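Amino Transferase (PDB 3ELE) probably transfers amino groups with the help of pyridoxal-5'-phosphate, as a class I and II aminotransferase of fold type I. Local coordinates at residues E126-A131 with V149-D154; I130-P135 with F365-W370. One frame throughout, in Å; residues are numbered along the deposited sequence.

In the fold
Contacts 1 and 2 start from the same stretch, sharing I130 and A131, their centres about 9 Å apart; their partners come later, first 149-154 and then 365-370. Contact 1 pairs strand 126-130 with strand 147-151 at one border of the seven-stranded mixed sheet characteristic of the large domain of fold type I aminotransferases. As the chain leaves strand 126-130 it enters contact 2, where the loop before helix 136-143 meets 365-370, far along the sequence and leading into strand 370-374 of the C-terminal four-stranded sheet. E150 and Y133, joined by a probable carboxylate-to-phenol hydrogen bond, and A153 packed on C367 tie the two together. The sheet edge, the cofactor-binding loop and the C-terminal part are thus connected.

Contact 1: residues E126-A131 with V149-D154; sequences EFITIA and VEVPAD
The carbonyl oxygen T129 O is held by two groups of the neighbouring strand: V151 N donates a nearly straight hydrogen bond of 2.8 Å (164° at the hydrogen), and the CA-H of E150 approaches it more loosely. V149 O is gripped in the same manner, by T129 N at 2.9 Å and by the CA-H of I128. With V149 N bound to F127 O and A131 N to V151 O, these bonds set a parallel register of I128 opposite V149, T129 opposite E150 and I130 opposite V151. Past the strand ends a water continues the link, bridging A131 O and D154 N. On one face of the sheet V151 CG2, placed beside its own backbone N, presses on I128 CG2 at 3.4 Å, a tight contact. The same methyl meets I130 CD1 at 3.6 Å; chi1 -49° and chi2 -60° bend the chain of I130 and lay CD1 alongside V151. Nearer the strand start, the extended chain of E126 passes V149 CG2, while its OE1 is hydrogen-bonded to N170. T129 CG2 and E150 CG meet at 4.0 Å on the other face. Helix 162-167 packs on I128 and V151, and helix 136-143, the crossover of this beta-alpha-beta unit, lies against T129 and F127; strand 173-178 flanks 126-130 on its other edge, with 147-151 outermost in the sheet.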
loop_
_atom_site.group_PDB
_atom_site.type_symbol
_atom_site.label_atom_id
_atom_site.label_comp_id
_atom_site.label_asym_id
_atom_site.label_seq_id
_atom_site.Cartn_x
_atom_site.Cartn_y
_atom_site.Cartn_z
ATOM N N GLU A 126 -11.314 -0.181 21.403
ATOM C CA GLU A 126 -10.664 1.114 21.611
ATOM C C GLU A 126 -9.155 1.006 21.541
ATOM O O GLU A 126 -8.576 0.025 22.028
ATOM C CB GLU A 126 -11.067 1.674 22.965
ATOM C CG GLU A 126 -12.566 2.029 23.061
ATOM C CD GLU A 126 -13.059 2.381 24.481
ATOM O OE1 GLU A 126 -12.279 2.343 25.455
ATOM O OE2 GLU A 126 -14.264 2.666 24.619
ATOM N N PHE A 127 -8.524 1.999 20.889
ATOM C CA PHE A 127 -7.076 2.158 20.895
ATOM C C PHE A 127 -6.789 3.510 21.546
ATOM O O PHE A 127 -7.433 4.521 21.216
ATOM C CB PHE A 127 -6.466 2.044 19.495
ATOM C CG PHE A 127 -6.570 0.668 18.928
ATOM C CD1 PHE A 127 -5.574 -0.291 19.185
ATOM C CD2 PHE A 127 -7.686 0.298 18.167
ATOM C CE1 PHE A 127 -5.688 -1.616 18.671
ATOM C CE2 PHE A 127 -7.802 -1.004 17.645
ATOM C CZ PHE A 127 -6.797 -1.963 17.882
ATOM N N ILE A 128 -5.834 3.510 22.481
ATOM C CA ILE A 128 -5.479 4.666 23.273
ATOM C C ILE A 128 -4.252 5.341 22.684
ATOM O O ILE A 128 -3.257 4.671 22.373
ATOM C CB ILE A 128 -5.177 4.297 24.746
ATOM C CG1 ILE A 128 -6.425 3.781 25.463
ATOM C CG2 ILE A 128 -4.668 5.503 25.552
ATOM C CD1 ILE A 128 -6.124 3.372 26.875
ATOM N N THR A 129 -4.338 6.661 22.545
ATOM C CA THR A 129 -3.194 7.506 22.092
ATOM C C THR A 129 -2.908 8.447 23.274
ATOM O O THR A 129 -3.825 8.749 24.074
ATOM C CB THR A 129 -3.485 8.230 20.774
ATOM O OG1 THR A 129 -2.296 8.897 20.302
ATOM C CG2 THR A 129 -4.604 9.250 20.917
ATOM N N ILE A 130 -1.635 8.816 23.436
ATOM C CA ILE A 130 -1.177 9.693 24.520
ATOM C C ILE A 130 -0.923 11.050 23.870
ATOM O O ILE A 130 -0.050 11.163 23.005
ATOM C CB ILE A 130 0.128 9.161 25.207
ATOM C CG1 ILE A 130 0.009 7.677 25.588
ATOM C CG2 ILE A 130 0.470 9.974 26.474
ATOM C CD1 ILE A 130 -1.100 7.381 26.544
ATOM N N ALA A 131 -1.698 12.060 24.272
ATOM C CA ALA A 131 -1.563 13.419 23.744
ATOM C C ALA A 131 -0.237 14.066 24.221
ATOM O O ALA A 131 0.241 13.718 25.289
ATOM C CB ALA A 131 -2.747 14.295 24.140
ATOM N N VAL A 149 -9.176 6.755 21.790
ATOM C CA VAL A 149 -9.336 7.318 23.138
ATOM C C VAL A 149 -8.048 8.099 23.412
ATOM O O VAL A 149 -6.971 7.541 23.313
ATOM C CB VAL A 149 -9.557 6.184 24.152
ATOM C CG1 VAL A 149 -9.553 6.696 25.604
ATOM C CG2 VAL A 149 -10.847 5.522 23.841
ATOM N N GLU A 150 -8.168 9.394 23.706
ATOM C CA GLU A 150 -7.029 10.265 23.980
ATOM C C GLU A 150 -6.746 10.377 25.456
ATOM O O GLU A 150 -7.666 10.664 26.220
ATOM C CB GLU A 150 -7.297 11.692 23.488
ATOM C CG GLU A 150 -7.543 11.806 22.007
ATOM C CD GLU A 150 -7.798 13.236 21.531
ATOM O OE1 GLU A 150 -7.590 14.204 22.294
ATOM O OE2 GLU A 150 -8.166 13.381 20.348
ATOM N N VAL A 151 -5.478 10.176 25.845
ATOM C CA VAL A 151 -5.050 10.453 27.214
ATOM C C VAL A 151 -4.572 11.920 27.211
ATOM O O VAL A 151 -3.728 12.287 26.356
ATOM C CB VAL A 151 -3.954 9.517 27.718
ATOM C CG1 VAL A 151 -3.535 9.915 29.148
ATOM C CG2 VAL A 151 -4.435 8.078 27.683
ATOM N N PRO A 152 -5.135 12.783 28.106
ATOM C CA PRO A 152 -4.663 14.183 28.199
ATOM C C PRO A 152 -3.152 14.303 28.448
ATOM O O PRO A 152 -2.566 13.476 29.159
ATOM C CB PRO A 152 -5.450 14.754 29.381
ATOM C CG PRO A 152 -6.653 13.934 29.448
ATOM C CD PRO A 152 -6.262 12.549 29.031
ATOM N N ALA A 153 -2.552 15.333 27.866
ATOM C CA ALA A 153 -1.109 15.511 27.912
ATOM C C ALA A 153 -0.521 15.764 29.310
ATOM O O ALA A 153 -1.169 16.358 30.183
ATOM C CB ALA A 153 -0.662 16.652 26.954
ATOM N N ASP A 154 0.690 15.237 29.495
ATOM C CA ASP A 154 1.544 15.553 30.624
ATOM C C ASP A 154 2.291 16.765 30.075
ATOM O O ASP A 154 3.301 16.625 29.397
ATOM C CB ASP A 154 2.514 14.407 30.926
ATOM C CG ASP A 154 3.683 14.822 31.797
ATOM O OD1 ASP A 154 3.552 15.799 32.563
ATOM O OD2 ASP A 154 4.755 14.175 31.692
HETATM O O HOH W 1 1.563 13.131 27.657
#

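Contact 2: residues I130-P135 with F365-W370; sequences IAPYFP and FGCPGW. With PLP (pyridoxal-5'-phosphate), chain E.
One backbone hydrogen bond, Y133 N to F365 O (2.8 Å, 163° at the hydrogen), joins the two loops just after the cis peptide before P132, the N-H lying in the carbonyl plane on a lone pair, flanked by weak CA-H contacts from P132 to F365 O and from F365 to Y133 O. Y133 CG sits between its backbone N and carbonyl carbon (chi1 72°), a turn that brings CD1 to within 3.1 Å of the same F365 O. G366 passes close to Y133 CE1 and A131 CB, where a CB would be tight, and its backbone angles would themselves press one against F365 O. F365 offers its ring edge to Y133 O, with CD2 3.2 Å away, while P135 CG covers one face, displaced toward the rim. P132 CB touches both F365 CB (4.2 Å) and C367 CB (4.1 Å). From this anchored loop F134 reaches the cofactor: PLP C3 lies 4.0 Å above the centre of its ring, the two rings nearly parallel, and F134 CZ approaches PLP O4A at 3.1 Å. With an alanine here the pyridine ring would probably lose the flat surface against one of its faces, leaving a gap beside it. F134 adds a non-polar, face-on packing contact and no hydrogen bond, whereas polar groups such as S245, N183 and Y72 of the second subunit hold PLP by hydrogen bonds.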
loop_
_atom_site.group_PDB
_atom_site.type_symbol
_atom_site.label_atom_id
_atom_site.label_comp_id
_atom_site.label_asym_id
_atom_site.label_seq_id
_atom_site.Cartn_x
_atom_site.Cartn_y
_atom_site.Cartn_z
ATOM N N ILE A 130 -1.635 8.816 23.436
ATOM C CA ILE A 130 -1.177 9.693 24.520
ATOM C C ILE A 130 -0.923 11.050 23.870
ATOM O O ILE A 130 -0.050 11.163 23.005
ATOM C CB ILE A 130 0.128 9.161 25.207
ATOM C CG1 ILE A 130 0.009 7.677 25.588
ATOM C CG2 ILE A 130 0.470 9.974 26.474
ATOM C CD1 ILE A 130 -1.100 7.381 26.544
ATOM N N ALA A 131 -1.698 12.060 24.272
ATOM C CA ALA A 131 -1.563 13.419 23.744
ATOM C C ALA A 131 -0.237 14.066 24.221
ATOM O O ALA A 131 0.241 13.718 25.289
ATOM C CB ALA A 131 -2.747 14.295 24.140
ATOM N N PRO A 132 0.396 14.939 23.400
ATOM C CA PRO A 132 -0.028 15.320 22.058
ATOM C C PRO A 132 0.300 14.200 21.081
ATOM O O PRO A 132 1.324 13.523 21.253
ATOM C CB PRO A 132 0.793 16.562 21.775
ATOM C CG PRO A 132 2.065 16.329 22.526
ATOM C CD PRO A 132 1.658 15.612 23.773
ATOM N N TYR A 133 -0.548 14.014 20.068
ATOM C CA TYR A 133 -0.387 12.884 19.143
ATOM C C TYR A 133 -0.610 13.208 17.662
ATOM O O TYR A 133 -1.225 14.215 17.317
ATOM C CB TYR A 133 -1.317 11.741 19.593
ATOM C CG TYR A 133 -2.784 12.006 19.335
ATOM C CD1 TYR A 133 -3.536 12.809 20.188
ATOM C CD2 TYR A 133 -3.415 11.466 18.207
ATOM C CE1 TYR A 133 -4.876 13.096 19.912
ATOM C CE2 TYR A 133 -4.740 11.734 17.918
ATOM C CZ TYR A 133 -5.478 12.535 18.775
ATOM O OH TYR A 133 -6.789 12.751 18.453
ATOM N N PHE A 134 -0.082 12.323 16.816
ATOM C CA PHE A 134 -0.215 12.353 15.357
ATOM C C PHE A 134 -1.702 12.116 14.993
ATOM O O PHE A 134 -2.188 10.981 15.132
ATOM C CB PHE A 134 0.691 11.258 14.789
ATOM C CG PHE A 134 0.767 11.196 13.291
ATOM C CD1 PHE A 134 1.049 12.334 12.534
ATOM C CD2 PHE A 134 0.695 9.958 12.640
ATOM C CE1 PHE A 134 1.165 12.244 11.136
ATOM C CE2 PHE A 134 0.819 9.863 11.248
ATOM C CZ PHE A 134 1.043 11.010 10.496
ATOM N N PRO A 135 -2.426 13.163 14.514
ATOM C CA PRO A 135 -3.878 13.022 14.291
ATOM C C PRO A 135 -4.341 11.930 13.335
ATOM O O PRO A 135 -5.464 11.445 13.480
ATOM C CB PRO A 135 -4.302 14.407 13.764
ATOM C CG PRO A 135 -3.197 15.326 14.176
ATOM C CD PRO A 135 -1.966 14.518 14.128
ATOM N N PHE A 365 -3.626 18.119 17.623
ATOM C CA PHE A 365 -2.770 17.072 18.202
ATOM C C PHE A 365 -3.244 16.665 19.618
ATOM O O PHE A 365 -2.676 15.769 20.217
ATOM C CB PHE A 365 -1.292 17.498 18.235
ATOM C CG PHE A 365 -0.709 17.823 16.877
ATOM C CD1 PHE A 365 -0.823 19.102 16.345
ATOM C CD2 PHE A 365 0.000 16.869 16.141
ATOM C CE1 PHE A 365 -0.281 19.410 15.076
ATOM C CE2 PHE A 365 0.539 17.163 14.883
ATOM C CZ PHE A 365 0.396 18.449 14.350
ATOM N N GLY A 366 -4.286 17.312 20.135
ATOM C CA GLY A 366 -4.824 17.062 21.461
ATOM C C GLY A 366 -4.235 17.971 22.515
ATOM O O GLY A 366 -4.377 17.663 23.683
ATOM N N CYS A 367 -3.623 19.098 22.115
ATOM C CA CYS A 367 -2.969 20.054 23.046
ATOM C C CYS A 367 -3.254 21.557 22.849
ATOM O O CYS A 367 -2.427 22.272 22.262
ATOM C CB CYS A 367 -1.451 19.803 23.068
ATOM S SG CYS A 367 -0.897 19.215 24.585
ATOM N N PRO A 368 -4.416 22.045 23.350
ATOM C CA PRO A 368 -4.691 23.481 23.307
ATOM C C PRO A 368 -3.670 24.297 24.133
ATOM O O PRO A 368 -3.143 23.812 25.152
ATOM C CB PRO A 368 -6.094 23.604 23.934
ATOM C CG PRO A 368 -6.682 22.239 23.900
ATOM C CD PRO A 368 -5.540 21.291 23.949
ATOM N N GLY A 369 -3.416 25.521 23.683
ATOM C CA GLY A 369 -2.454 26.419 24.314
ATOM C C GLY A 369 -1.007 26.289 23.868
ATOM O O GLY A 369 -0.176 27.078 24.305
ATOM N N TRP A 370 -0.710 25.313 23.002
ATOM C CA TRP A 370 0.641 25.044 22.488
ATOM C C TRP A 370 0.635 25.075 20.976
ATOM O O TRP A 370 -0.422 25.125 20.348
ATOM C CB TRP A 370 1.122 23.666 22.956
ATOM C CG TRP A 370 1.379 23.578 24.416
ATOM C CD1 TRP A 370 0.445 23.505 25.396
ATOM C CD2 TRP A 370 2.661 23.578 25.079
ATOM N NE1 TRP A 370 1.047 23.449 26.618
ATOM C CE2 TRP A 370 2.406 23.472 26.463
ATOM C CE3 TRP A 370 3.998 23.630 24.635
ATOM C CZ2 TRP A 370 3.440 23.431 27.433
ATOM C CZ3 TRP A 370 5.038 23.589 25.589
ATOM C CH2 TRP A 370 4.745 23.482 26.979
HETATM N N1 PLP E . 4.129 8.204 12.531
HETATM C C2 PLP E . 4.470 9.516 12.865
HETATM C C2A PLP E . 4.442 9.934 14.300
HETATM C C3 PLP E . 4.864 10.427 11.863
HETATM O O3 PLP E . 5.218 11.715 12.186
HETATM C C4 PLP E . 4.879 10.030 10.506
HETATM C C4A PLP E . 4.870 11.153 9.484
HETATM O O4A PLP E . 3.802 11.654 9.128
HETATM C C5 PLP E . 4.528 8.682 10.190
HETATM C C6 PLP E . 4.150 7.777 11.213
HETATM C C5A PLP E . 4.478 8.157 8.770
HETATM O O4P PLP E . 5.674 7.586 8.341
HETATM P P PLP E . 5.678 6.872 6.896
HETATM O O1P PLP E . 6.606 5.692 6.916
HETATM O O2P PLP E . 6.229 7.830 5.879
HETATM O O3P PLP E . 4.312 6.431 6.482
#